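Local atomic coordinates of immunoreactive 84kD antigen PG93 (Porphyromonas gingivalis, PDB entry 5M11), a protein that serves as an essential bacterial surface component of the type IX secretion system and binds calcium and zinc ions. Residues 162-167 and 191-196; 169-174 and 185-190; 321-326 and 376-381; 382-387 and 397-402. One frame throughout, in Å; residues are numbered along the deposited sequence.

Contact 1 (162-167 and 191-196); sequences LMLKEG and LPMGSV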
loop_
_atom_site.group_PDB
_atom_site.type_symbol
_atom_site.label_atom_id
_atom_site.label_comp_id
_atom_site.label_asym_id
_atom_site.label_seq_id
_atom_site.Cartn_x
_atom_site.Cartn_y
_atom_site.Cartn_z
ATOM N N LEU A 162 -18.997 -31.667 -9.514
ATOM C CA LEU A 162 -20.197 -31.090 -8.929
ATOM C C LEU A 162 -20.085 -29.566 -8.869
ATOM O O LEU A 162 -19.087 -29.028 -8.395
ATOM C CB LEU A 162 -20.373 -31.713 -7.548
ATOM C CG LEU A 162 -21.768 -32.017 -7.082
ATOM C CD1 LEU A 162 -22.548 -32.850 -8.099
ATOM C CD2 LEU A 162 -21.703 -32.736 -5.779
ATOM N N MET A 163 -21.076 -28.879 -9.383
ATOM C CA MET A 163 -21.049 -27.423 -9.496
ATOM C C MET A 163 -22.342 -26.813 -8.955
ATOM O O MET A 163 -23.439 -27.265 -9.304
ATOM C CB MET A 163 -20.821 -27.026 -10.989
ATOM C CG MET A 163 -21.196 -25.596 -11.386
ATOM S SD MET A 163 -20.488 -25.185 -13.030
ATOM C CE MET A 163 -21.891 -25.394 -14.015
ATOM N N LEU A 164 -22.205 -25.789 -8.108
ATOM C CA LEU A 164 -23.352 -25.080 -7.575
ATOM C C LEU A 164 -23.367 -23.675 -8.171
ATOM O O LEU A 164 -22.458 -22.897 -7.884
ATOM C CB LEU A 164 -23.290 -25.065 -6.041
ATOM C CG LEU A 164 -24.380 -24.336 -5.263
ATOM C CD1 LEU A 164 -25.745 -25.041 -5.367
ATOM C CD2 LEU A 164 -23.999 -24.273 -3.822
ATOM N N LYS A 165 -24.319 -23.394 -9.084
ATOM C CA LYS A 165 -24.450 -22.068 -9.665
ATOM C C LYS A 165 -25.919 -21.704 -9.699
ATOM O O LYS A 165 -26.784 -22.567 -9.926
ATOM C CB LYS A 165 -23.771 -21.901 -11.041
ATOM C CG LYS A 165 -24.435 -22.569 -12.244
ATOM C CD LYS A 165 -23.842 -22.099 -13.588
ATOM C CE LYS A 165 -24.494 -22.741 -14.805
ATOM N NZ LYS A 165 -25.911 -22.314 -15.022
ATOM N N GLU A 166 -26.200 -20.423 -9.393
ATOM C CA GLU A 166 -27.526 -19.833 -9.323
ATOM C C GLU A 166 -28.529 -20.769 -8.581
ATOM O O GLU A 166 -29.624 -21.014 -9.073
ATOM C CB GLU A 166 -28.030 -19.483 -10.732
ATOM C CG GLU A 166 -27.182 -18.494 -11.513
ATOM C CD GLU A 166 -27.430 -18.498 -13.013
ATOM O OE1 GLU A 166 -27.768 -19.574 -13.563
ATOM O OE2 GLU A 166 -27.227 -17.438 -13.650
ATOM N N GLY A 167 -28.150 -21.287 -7.418
ATOM C CA GLY A 167 -29.039 -22.128 -6.614
ATOM C C GLY A 167 -29.401 -23.491 -7.181
ATOM O O GLY A 167 -30.373 -24.118 -6.745
ATOM N N LEU A 191 -33.612 -30.692 -0.333
ATOM C CA LEU A 191 -33.073 -29.623 0.512
ATOM C C LEU A 191 -33.203 -28.293 -0.230
ATOM O O LEU A 191 -33.224 -28.318 -1.461
ATOM C CB LEU A 191 -31.628 -29.859 1.045
ATOM C CG LEU A 191 -30.455 -30.050 0.096
ATOM C CD1 LEU A 191 -30.019 -28.758 -0.507
ATOM C CD2 LEU A 191 -29.248 -30.527 0.852
ATOM N N PRO A 192 -33.308 -27.123 0.459
ATOM C CA PRO A 192 -33.400 -25.849 -0.293
ATOM C C PRO A 192 -32.035 -25.482 -0.911
ATOM O O PRO A 192 -31.218 -24.807 -0.283
ATOM C CB PRO A 192 -33.870 -24.849 0.764
ATOM C CG PRO A 192 -33.351 -25.412 2.064
ATOM C CD PRO A 192 -33.343 -26.897 1.925
ATOM N N MET A 193 -31.792 -25.943 -2.153
ATOM C CA MET A 193 -30.533 -25.745 -2.883
ATOM C C MET A 193 -30.200 -24.258 -3.087
ATOM O O MET A 193 -29.012 -23.916 -3.158
ATOM C CB MET A 193 -30.547 -26.494 -4.223
ATOM C CG MET A 193 -29.163 -26.789 -4.783
ATOM S SD MET A 193 -28.059 -27.802 -3.734
ATOM C CE MET A 193 -28.787 -29.390 -3.973
ATOM N N GLY A 194 -31.223 -23.396 -3.121
ATOM C CA GLY A 194 -31.050 -21.951 -3.257
ATOM C C GLY A 194 -30.463 -21.276 -2.022
ATOM O O GLY A 194 -29.981 -20.137 -2.100
ATOM N N SER A 195 -30.491 -21.989 -0.871
ATOM C CA SER A 195 -29.965 -21.521 0.409
ATOM C C SER A 195 -28.558 -22.066 0.684
ATOM O O SER A 195 -27.953 -21.659 1.680
ATOM C CB SER A 195 -30.897 -21.926 1.546
ATOM O OG SER A 195 -32.195 -21.397 1.342
ATOM N N VAL A 196 -28.036 -22.980 -0.181
ATOM C CA VAL A 196 -26.729 -23.611 0.027
ATOM C C VAL A 196 -25.642 -22.584 -0.259
ATOM O O VAL A 196 -25.592 -22.051 -1.369
ATOM C CB VAL A 196 -26.512 -24.924 -0.782
ATOM C CG1 VAL A 196 -25.121 -25.506 -0.531
ATOM C CG2 VAL A 196 -27.591 -25.966 -0.491
#

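Contact 2 (169-174 and 185-190); sequences LFIGKE and TALSLN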
loop_
_atom_site.group_PDB
_atom_site.type_symbol
_atom_site.label_atom_id
_atom_site.label_comp_id
_atom_site.label_asym_id
_atom_site.label_seq_id
_atom_site.Cartn_x
_atom_site.Cartn_y
_atom_site.Cartn_z
ATOM N N LEU A 169 -27.764 -27.419 -8.341
ATOM C CA LEU A 169 -26.615 -28.296 -8.279
ATOM C C LEU A 169 -26.502 -29.074 -9.613
ATOM O O LEU A 169 -27.476 -29.701 -10.042
ATOM C CB LEU A 169 -26.716 -29.232 -7.065
ATOM C CG LEU A 169 -25.495 -30.081 -6.768
ATOM C CD1 LEU A 169 -24.301 -29.219 -6.417
ATOM C CD2 LEU A 169 -25.776 -31.068 -5.656
ATOM N N PHE A 170 -25.330 -28.991 -10.287
ATOM C CA PHE A 170 -25.081 -29.708 -11.547
ATOM C C PHE A 170 -24.010 -30.762 -11.373
ATOM O O PHE A 170 -23.075 -30.541 -10.605
ATOM C CB PHE A 170 -24.664 -28.751 -12.678
ATOM C CG PHE A 170 -25.680 -27.691 -12.999
ATOM C CD1 PHE A 170 -26.755 -27.965 -13.828
ATOM C CD2 PHE A 170 -25.570 -26.413 -12.453
ATOM C CE1 PHE A 170 -27.698 -26.979 -14.118
ATOM C CE2 PHE A 170 -26.511 -25.427 -12.748
ATOM C CZ PHE A 170 -27.562 -25.710 -13.587
ATOM N N ILE A 171 -24.165 -31.917 -12.062
ATOM C CA ILE A 171 -23.170 -33.000 -12.109
ATOM C C ILE A 171 -22.719 -33.167 -13.564
ATOM O O ILE A 171 -23.546 -33.082 -14.482
ATOM C CB ILE A 171 -23.658 -34.324 -11.494
ATOM C CG1 ILE A 171 -22.511 -35.327 -11.327
ATOM C CG2 ILE A 171 -24.845 -34.924 -12.246
ATOM C CD1 ILE A 171 -22.583 -36.133 -10.004
ATOM N N GLY A 172 -21.426 -33.355 -13.770
ATOM C CA GLY A 172 -20.905 -33.541 -15.110
ATOM C C GLY A 172 -19.656 -34.372 -15.105
ATOM O O GLY A 172 -18.891 -34.292 -14.141
ATOM N N LYS A 173 -19.429 -35.167 -16.176
ATOM C CA LYS A 173 -18.224 -36.002 -16.273
ATOM C C LYS A 173 -17.159 -35.244 -16.984
ATOM O O LYS A 173 -17.377 -34.752 -18.092
ATOM C CB LYS A 173 -18.478 -37.359 -16.956
ATOM C CG LYS A 173 -19.149 -38.338 -16.002
ATOM C CD LYS A 173 -18.570 -39.745 -16.069
ATOM C CE LYS A 173 -19.159 -40.657 -15.007
ATOM N NZ LYS A 173 -20.643 -40.738 -15.055
ATOM N N GLU A 174 -15.977 -35.178 -16.362
ATOM C CA GLU A 174 -14.836 -34.439 -16.893
ATOM C C GLU A 174 -14.432 -34.909 -18.284
ATOM O O GLU A 174 -13.985 -34.079 -19.098
ATOM C CB GLU A 174 -13.687 -34.502 -15.926
ATOM C CG GLU A 174 -13.944 -33.539 -14.789
ATOM C CD GLU A 174 -12.714 -32.814 -14.314
ATOM O OE1 GLU A 174 -12.000 -33.401 -13.474
ATOM O OE2 GLU A 174 -12.431 -31.701 -14.816
ATOM N N THR A 185 -25.837 -32.260 -15.881
ATOM C CA THR A 185 -27.151 -32.742 -15.445
ATOM C C THR A 185 -27.548 -32.029 -14.162
ATOM O O THR A 185 -26.834 -32.155 -13.147
ATOM C CB THR A 185 -27.119 -34.271 -15.212
ATOM O OG1 THR A 185 -26.374 -34.921 -16.246
ATOM C CG2 THR A 185 -28.519 -34.883 -15.060
ATOM N N ALA A 186 -28.678 -31.297 -14.195
ATOM C CA ALA A 186 -29.202 -30.604 -13.017
ATOM C C ALA A 186 -29.784 -31.629 -12.027
ATOM O O ALA A 186 -30.542 -32.506 -12.427
ATOM C CB ALA A 186 -30.247 -29.581 -13.428
ATOM N N LEU A 187 -29.379 -31.554 -10.754
ATOM C CA LEU A 187 -29.776 -32.482 -9.680
ATOM C C LEU A 187 -30.866 -31.935 -8.743
ATOM O O LEU A 187 -30.648 -30.926 -8.055
ATOM C CB LEU A 187 -28.548 -32.831 -8.824
ATOM C CG LEU A 187 -27.475 -33.685 -9.446
ATOM C CD1 LEU A 187 -26.273 -33.794 -8.497
ATOM C CD2 LEU A 187 -28.020 -35.067 -9.816
ATOM N N SER A 188 -32.010 -32.644 -8.671
ATOM C CA SER A 188 -33.114 -32.303 -7.769
ATOM C C SER A 188 -32.930 -33.035 -6.447
ATOM O O SER A 188 -33.099 -34.255 -6.387
ATOM C CB SER A 188 -34.460 -32.641 -8.392
ATOM O OG SER A 188 -34.936 -31.520 -9.118
ATOM N N LEU A 189 -32.509 -32.305 -5.407
ATOM C CA LEU A 189 -32.235 -32.880 -4.087
ATOM C C LEU A 189 -33.221 -32.363 -3.041
ATOM O O LEU A 189 -33.636 -31.204 -3.080
ATOM C CB LEU A 189 -30.783 -32.561 -3.665
ATOM C CG LEU A 189 -29.708 -33.626 -3.874
ATOM C CD1 LEU A 189 -29.825 -34.355 -5.231
ATOM C CD2 LEU A 189 -28.340 -33.041 -3.726
ATOM N N ASN A 190 -33.590 -33.232 -2.103
ATOM C CA ASN A 190 -34.513 -32.863 -1.045
ATOM C C ASN A 190 -33.789 -31.988 0.004
ATOM O O ASN A 190 -33.371 -32.479 1.059
ATOM C CB ASN A 190 -35.166 -34.107 -0.414
ATOM C CG ASN A 190 -36.180 -33.797 0.676
ATOM O OD1 ASN A 190 -37.163 -33.063 0.464
ATOM N ND2 ASN A 190 -35.959 -34.350 1.869
#

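Contact 3 (321-326 and 376-381); sequences FSHGRL and IAVSNG. With ZN (zinc ion), chain J.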
loop_
_atom_site.group_PDB
_atom_site.type_symbol
_atom_site.label_atom_id
_atom_site.label_comp_id
_atom_site.label_asym_id
_atom_site.label_seq_id
_atom_site.Cartn_x
_atom_site.Cartn_y
_atom_site.Cartn_z
ATOM N N PHE A 321 8.803 12.847 7.716
ATOM C CA PHE A 321 10.063 12.234 8.154
ATOM C C PHE A 321 10.831 13.218 9.028
ATOM O O PHE A 321 11.252 14.262 8.537
ATOM C CB PHE A 321 10.932 11.742 6.995
ATOM C CG PHE A 321 11.906 10.683 7.450
ATOM C CD1 PHE A 321 11.544 9.343 7.465
ATOM C CD2 PHE A 321 13.171 11.028 7.909
ATOM C CE1 PHE A 321 12.434 8.368 7.917
ATOM C CE2 PHE A 321 14.048 10.052 8.387
ATOM C CZ PHE A 321 13.677 8.731 8.381
ATOM N N SER A 322 10.968 12.911 10.330
ATOM C CA SER A 322 11.677 13.768 11.291
ATOM C C SER A 322 12.495 12.939 12.285
ATOM O O SER A 322 12.116 11.819 12.590
ATOM C CB SER A 322 10.703 14.659 12.069
ATOM O OG SER A 322 9.519 14.998 11.366
ATOM N N HIS A 323 13.587 13.510 12.810
ATOM C CA HIS A 323 14.465 12.921 13.824
ATOM C C HIS A 323 14.804 11.437 13.564
ATOM O O HIS A 323 14.787 10.636 14.511
ATOM C CB HIS A 323 13.858 13.077 15.239
ATOM C CG HIS A 323 13.458 14.476 15.619
ATOM N ND1 HIS A 323 14.363 15.524 15.596
ATOM C CD2 HIS A 323 12.264 14.943 16.051
ATOM C CE1 HIS A 323 13.690 16.590 16.000
ATOM N NE2 HIS A 323 12.424 16.288 16.285
ATOM N N GLY A 324 15.121 11.115 12.293
ATOM C CA GLY A 324 15.445 9.771 11.801
ATOM C C GLY A 324 14.322 8.750 11.943
ATOM O O GLY A 324 14.584 7.544 12.037
ATOM N N ARG A 325 13.061 9.230 11.974
ATOM C CA ARG A 325 11.846 8.446 12.140
ATOM C C ARG A 325 10.801 8.850 11.129
ATOM O O ARG A 325 10.731 10.022 10.730
ATOM C CB ARG A 325 11.254 8.658 13.548
ATOM C CG ARG A 325 11.765 7.714 14.599
ATOM C CD ARG A 325 11.454 8.204 15.998
ATOM N NE ARG A 325 12.059 7.332 17.006
ATOM C CZ ARG A 325 13.245 7.539 17.572
ATOM N NH1 ARG A 325 13.959 8.615 17.261
ATOM N NH2 ARG A 325 13.724 6.677 18.458
ATOM N N LEU A 326 9.954 7.882 10.743
ATOM C CA LEU A 326 8.823 8.114 9.854
ATOM C C LEU A 326 7.587 8.206 10.730
ATOM O O LEU A 326 7.454 7.431 11.669
ATOM C CB LEU A 326 8.706 6.990 8.800
ATOM C CG LEU A 326 7.549 7.058 7.786
ATOM C CD1 LEU A 326 7.888 7.936 6.611
ATOM C CD2 LEU A 326 7.199 5.676 7.281
ATOM N N ILE A 376 -0.101 14.649 11.270
ATOM C CA ILE A 376 0.943 14.566 12.280
ATOM C C ILE A 376 1.707 15.883 12.307
ATOM O O ILE A 376 1.819 16.570 11.277
ATOM C CB ILE A 376 1.918 13.374 12.022
ATOM C CG1 ILE A 376 1.200 12.104 11.450
ATOM C CG2 ILE A 376 2.756 13.041 13.278
ATOM C CD1 ILE A 376 0.342 11.252 12.443
ATOM N N ALA A 377 2.213 16.240 13.501
ATOM C CA ALA A 377 3.077 17.390 13.740
ATOM C C ALA A 377 4.072 16.980 14.793
ATOM O O ALA A 377 3.671 16.650 15.901
ATOM C CB ALA A 377 2.277 18.615 14.160
ATOM N N VAL A 378 5.350 16.898 14.424
ATOM C CA VAL A 378 6.435 16.479 15.317
ATOM C C VAL A 378 7.148 17.714 15.858
ATOM O O VAL A 378 7.436 18.640 15.096
ATOM C CB VAL A 378 7.438 15.545 14.587
ATOM C CG1 VAL A 378 8.427 14.933 15.565
ATOM C CG2 VAL A 378 6.716 14.464 13.807
ATOM N N SER A 379 7.483 17.723 17.146
ATOM C CA SER A 379 8.213 18.860 17.679
ATOM C C SER A 379 9.678 18.820 17.218
ATOM O O SER A 379 10.156 17.790 16.740
ATOM C CB SER A 379 8.132 18.893 19.199
ATOM O OG SER A 379 8.847 17.803 19.750
ATOM N N ASN A 380 10.357 19.976 17.312
ATOM C CA ASN A 380 11.782 20.168 17.035
ATOM C C ASN A 380 12.515 19.786 18.313
ATOM O O ASN A 380 12.119 20.228 19.396
ATOM C CB ASN A 380 12.079 21.635 16.627
ATOM C CG ASN A 380 10.870 22.543 16.397
ATOM O OD1 ASN A 380 10.124 22.384 15.425
ATOM N ND2 ASN A 380 10.677 23.546 17.265
ATOM N N GLY A 381 13.493 18.904 18.214
ATOM C CA GLY A 381 14.244 18.473 19.389
ATOM C C GLY A 381 13.680 17.306 20.185
ATOM O O GLY A 381 14.460 16.550 20.775
HETATM ZN ZN ZN J . 16.119 14.900 16.420
#

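Contact 4 (382-387 and 397-402); sequences DPDHFF and EFKDGK. With ZN (zinc ion), chain D.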
loop_
_atom_site.group_PDB
_atom_site.type_symbol
_atom_site.label_atom_id
_atom_site.label_comp_id
_atom_site.label_asym_id
_atom_site.label_seq_id
_atom_site.Cartn_x
_atom_site.Cartn_y
_atom_site.Cartn_z
ATOM N N ASP A 382 12.342 17.142 20.245
ATOM C CA ASP A 382 11.765 16.022 21.001
ATOM C C ASP A 382 11.010 15.053 20.040
ATOM O O ASP A 382 9.826 15.249 19.770
ATOM C CB ASP A 382 10.877 16.525 22.164
ATOM C CG ASP A 382 10.615 15.531 23.292
ATOM O OD1 ASP A 382 9.960 15.918 24.291
ATOM O OD2 ASP A 382 11.035 14.359 23.171
ATOM N N PRO A 383 11.694 14.006 19.507
ATOM C CA PRO A 383 11.020 13.060 18.594
ATOM C C PRO A 383 9.800 12.359 19.171
ATOM O O PRO A 383 8.875 12.088 18.410
ATOM C CB PRO A 383 12.104 12.011 18.293
ATOM C CG PRO A 383 13.121 12.169 19.364
ATOM C CD PRO A 383 13.106 13.628 19.705
ATOM N N ASP A 384 9.803 12.046 20.489
ATOM C CA ASP A 384 8.686 11.346 21.113
ATOM C C ASP A 384 7.550 12.300 21.464
ATOM O O ASP A 384 6.501 11.841 21.893
ATOM C CB ASP A 384 9.104 10.485 22.325
ATOM C CG ASP A 384 10.158 11.060 23.250
ATOM O OD1 ASP A 384 11.304 10.540 23.239
ATOM O OD2 ASP A 384 9.815 11.963 24.060
ATOM N N HIS A 385 7.720 13.597 21.204
ATOM C CA HIS A 385 6.697 14.606 21.446
ATOM C C HIS A 385 6.114 15.052 20.112
ATOM O O HIS A 385 6.738 15.815 19.370
ATOM C CB HIS A 385 7.253 15.796 22.259
ATOM C CG HIS A 385 6.216 16.763 22.765
ATOM N ND1 HIS A 385 6.451 18.137 22.774
ATOM C CD2 HIS A 385 4.982 16.530 23.281
ATOM C CE1 HIS A 385 5.356 18.685 23.278
ATOM N NE2 HIS A 385 4.446 17.758 23.598
ATOM N N PHE A 386 4.930 14.527 19.790
ATOM C CA PHE A 386 4.228 14.863 18.561
ATOM C C PHE A 386 2.740 14.967 18.831
ATOM O O PHE A 386 2.251 14.412 19.815
ATOM C CB PHE A 386 4.524 13.848 17.425
ATOM C CG PHE A 386 4.153 12.406 17.700
ATOM C CD1 PHE A 386 2.918 11.904 17.314
ATOM C CD2 PHE A 386 5.054 11.542 18.318
ATOM C CE1 PHE A 386 2.581 10.569 17.557
ATOM C CE2 PHE A 386 4.714 10.212 18.573
ATOM C CZ PHE A 386 3.485 9.729 18.179
ATOM N N PHE A 387 2.027 15.685 17.949
ATOM C CA PHE A 387 0.581 15.885 17.986
ATOM C C PHE A 387 -0.085 15.205 16.790
ATOM O O PHE A 387 0.540 15.035 15.727
ATOM C CB PHE A 387 0.227 17.384 18.015
ATOM C CG PHE A 387 0.338 18.041 19.373
ATOM C CD1 PHE A 387 -0.762 18.102 20.227
ATOM C CD2 PHE A 387 1.534 18.604 19.795
ATOM C CE1 PHE A 387 -0.658 18.705 21.485
ATOM C CE2 PHE A 387 1.641 19.190 21.057
ATOM C CZ PHE A 387 0.542 19.248 21.888
ATOM N N GLU A 397 -2.192 14.503 21.887
ATOM C CA GLU A 397 -0.812 14.719 22.294
ATOM C C GLU A 397 -0.192 13.390 22.634
ATOM O O GLU A 397 -0.733 12.635 23.457
ATOM C CB GLU A 397 -0.727 15.686 23.491
ATOM C CG GLU A 397 0.690 16.151 23.792
ATOM C CD GLU A 397 0.861 17.335 24.724
ATOM O OE1 GLU A 397 -0.155 17.917 25.162
ATOM O OE2 GLU A 397 2.025 17.701 24.997
ATOM N N PHE A 398 0.940 13.102 21.992
ATOM C CA PHE A 398 1.720 11.905 22.261
ATOM C C PHE A 398 3.021 12.335 22.907
ATOM O O PHE A 398 3.561 13.391 22.555
ATOM C CB PHE A 398 1.935 11.089 20.992
ATOM C CG PHE A 398 0.673 10.405 20.512
ATOM C CD1 PHE A 398 0.409 9.082 20.844
ATOM C CD2 PHE A 398 -0.263 11.091 19.738
ATOM C CE1 PHE A 398 -0.767 8.459 20.413
ATOM C CE2 PHE A 398 -1.441 10.467 19.320
ATOM C CZ PHE A 398 -1.682 9.155 19.651
ATOM N N LYS A 399 3.457 11.586 23.936
ATOM C CA LYS A 399 4.672 11.888 24.686
ATOM C C LYS A 399 5.248 10.596 25.300
ATOM O O LYS A 399 4.561 9.887 26.057
ATOM C CB LYS A 399 4.387 12.963 25.755
ATOM C CG LYS A 399 5.599 13.489 26.528
ATOM C CD LYS A 399 6.310 14.658 25.861
ATOM C CE LYS A 399 7.506 15.136 26.654
ATOM N NZ LYS A 399 8.650 14.184 26.599
ATOM N N ASP A 400 6.517 10.295 24.939
ATOM C CA ASP A 400 7.304 9.145 25.399
ATOM C C ASP A 400 6.575 7.778 25.230
ATOM O O ASP A 400 6.540 6.962 26.159
ATOM C CB ASP A 400 7.787 9.346 26.852
ATOM C CG ASP A 400 9.004 10.246 26.939
ATOM O OD1 ASP A 400 8.830 11.449 27.226
ATOM O OD2 ASP A 400 10.128 9.757 26.677
ATOM N N GLY A 401 6.053 7.541 24.024
ATOM C CA GLY A 401 5.413 6.285 23.632
ATOM C C GLY A 401 4.017 6.000 24.146
ATOM O O GLY A 401 3.592 4.834 24.150
ATOM N N LYS A 402 3.288 7.056 24.557
ATOM C CA LYS A 402 1.919 6.967 25.078
ATOM C C LYS A 402 1.143 8.235 24.738
ATOM O O LYS A 402 1.762 9.284 24.541
ATOM C CB LYS A 402 1.932 6.757 26.612
ATOM C CG LYS A 402 2.328 5.359 27.095
ATOM C CD LYS A 402 2.429 5.278 28.606
ATOM C CE LYS A 402 3.017 3.963 29.066
ATOM N NZ LYS A 402 2.959 3.822 30.548
HETATM ZN ZN ZN D . 10.004 13.868 25.025
#

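Contact 1 (162-167 and 191-196)
G167 and V196 supply the flat groups here: peptide carbonyls, as no aromatic ring touches across. The carbonyl of G167 turns its oxygen to the base of the M193 side chain. G167 O lies 3.5 Å from M193 CB and equally near M193 CG. The carbonyl of V196 is met by a methyl, with V196 O 3.7 Å from L164 CD2.

The rest is apolar. L164 forks between two partners. Its CD1 lies 3.9 Å from M193 CG, and the sulfur of M193 is just beyond. Its CD2 packs against V196 CG1 at 3.7 Å. The L164 side chain can reach both because CG stands opposite the backbone N (chi1 178°). M193 is bent at chi2 and chi3, which folds its sulfur back beside L164. L169 also touches M193.

This is an interblade contact of the N-terminal beta-propeller. Strand 160-165 and the tight turn after it belong to one four-stranded blade. Segment 191-196 carries the chain toward strand 196-202, the first strand of the next blade. It turns through a short 3-10 segment at 193-195, with a bond of 3.0 Å from S195 N to P192 O.

No hydrogen bond or salt bridge crosses between the segments. Between these two the hold is thus van der Waals and mainly apolar; a backbone bond of S195 with A211 ties the turn to the next blade.

Contact 2 (169-174 and 185-190)
L187 packs over L169 and I171. Its CB sits 3.5 Å from L169 O. Its CG is held beside the backbone N (chi1 -69°) and nears both L169 O and I171 CG2. The chain then forks. L187 CD1 touches L169 CD2 at 4.0 Å and also reaches I171 CB. L187 CD2 ends against I171 CG2 at 4.0 Å.

The backbones are joined as antiparallel strands. I171 and T185 form a hydrogen-bonded pair. I171 N gives a bond of 2.9 Å to T185 O, and T185 N returns one of 2.8 Å to I171 O. A further bond of 2.7 Å runs from L187 N to L169 O.

These strands form the outer hairpin of a four-stranded propeller blade. Strand 168-173 is third in the sheet, and strand 185-187 is the fourth, at one edge. Strand 160-165 covers the other flank of 168-173, where M163 and L161 bond to F170 and G172.

F170 and A186 are a non-hydrogen-bonded pair on the opposite face from L187. The F170 ring touches A186 obliquely, with F170 CE1 3.7 Å from A186 CB. The edge of that ring comes near the carbonyl carbon of T185. W184 and K165 also touch F170.

L189 lies past the strand and returns to the L187 side. Its CD2 meets L169 CD2 at 3.8 Å, and F208 of the next blade touches both L169 and L189.

Contact 3 (321-326 and 376-381)
H323 and S322 meet V378, S379 and G381 where two consecutive four-stranded antiparallel sheets lie side by side. The run of such sheets along the chain is consistent with neighbouring blades of a beta-propeller. S322 to R325 make a type I' beta turn, which closes the hairpin of strands 318-322 and 325-329. The turn is held by two backbone bonds, S322 N to R325 O and R325 N to S322 O. Segment 376-381 is the end of strand 373-378, the first strand of the next sheet, with the loop that follows.

One hydrogen bond crosses the contact. H323 NE2 donates to S379 O at 2.8 Å, with an angle of 160° at the hydrogen. The oxygen lies close to the imidazole plane, and the N-H arrives in the plane of the carbonyl. G381 N is also near the ring, 3.2 Å from H323 CE1, but NE2 and this amide are both donors and do not bond. The hydroxyl of S379 hydrogen-bonds to the backbone O of H385.

Van der Waals contacts add to this. V378 CG1 comes 3.9 Å from H323 CD2, and V378 CG2 lies 3.8 Å from the hydroxyl oxygen S322 OG. Y327 and P383 pack around this site.

Metal binding uses the other ring nitrogen. The imidazole is thus held at both nitrogens, which should limit its rotation. A cacodylate ion, probably from the crystallisation liquor, lies about 3 Å from the side chain at the nearest atoms. H323 ND1 binds a zinc ion at 2.0 Å.

Contact 4 (382-387 and 397-402)
D382, D384 and K399 bind one zinc ion between the two segments. D382 grips it with both carboxylate oxygens, OD1 and OD2. D384 OD2 and K399 NZ complete the ligands, each 2.1 Å from the zinc. A lysine bound this way probably acts as a neutral amine. D400 OD1 pairs with K399 NZ at 2.8 Å; D400 does not bind the zinc here, though it has been seen as a ligand of this site.

Hydrogen bonds join the rest. H385 NE2 donates to E397 OE2 at 2.8 Å, on the anti side of the carboxylate. Y407 binds the other oxygen, OE1, so both are engaged. In the backbone, F386 and F398 form a hydrogen-bonded antiparallel pair, with F398 N 2.9 Å from F386 O.

Aromatic packing follows the register. The F386 and F398 rings are nearly parallel (6°) but slid apart, their centroids 5.0 Å from each other. F398 CB sits over the F386 face in a CH-pi contact. E397 CG does the same over F387.

The two segments belong to the hairpin of strands 386-390 and 394-399. F386 faces strand 343-347 and meets Y327 edge to face, while F398 packs on V360 of helix 357-364.

In the fold
The contacts form two pairs on opposite sides of the chain's centre. Contacts 1 and 2 share one propeller blade, with centres about 10 Å apart, and strands 160-165 and 168-173 are neighbours in it. Contacts 3 and 4 are as close and share the sheet of strands 373-378 and 386-390. Between the pairs the centres are at least about 56 Å apart. Contacts 1 and 4 are partly buried, whereas 2 and 3 lie at the surface. Contact 1 is apolar and spans two blades. Contact 2 is a backbone-bonded hairpin. Contact 3 also spans sheets, but through a polar histidine. Contact 4 combines a hairpin with zinc. Metal occurs only in the second pair.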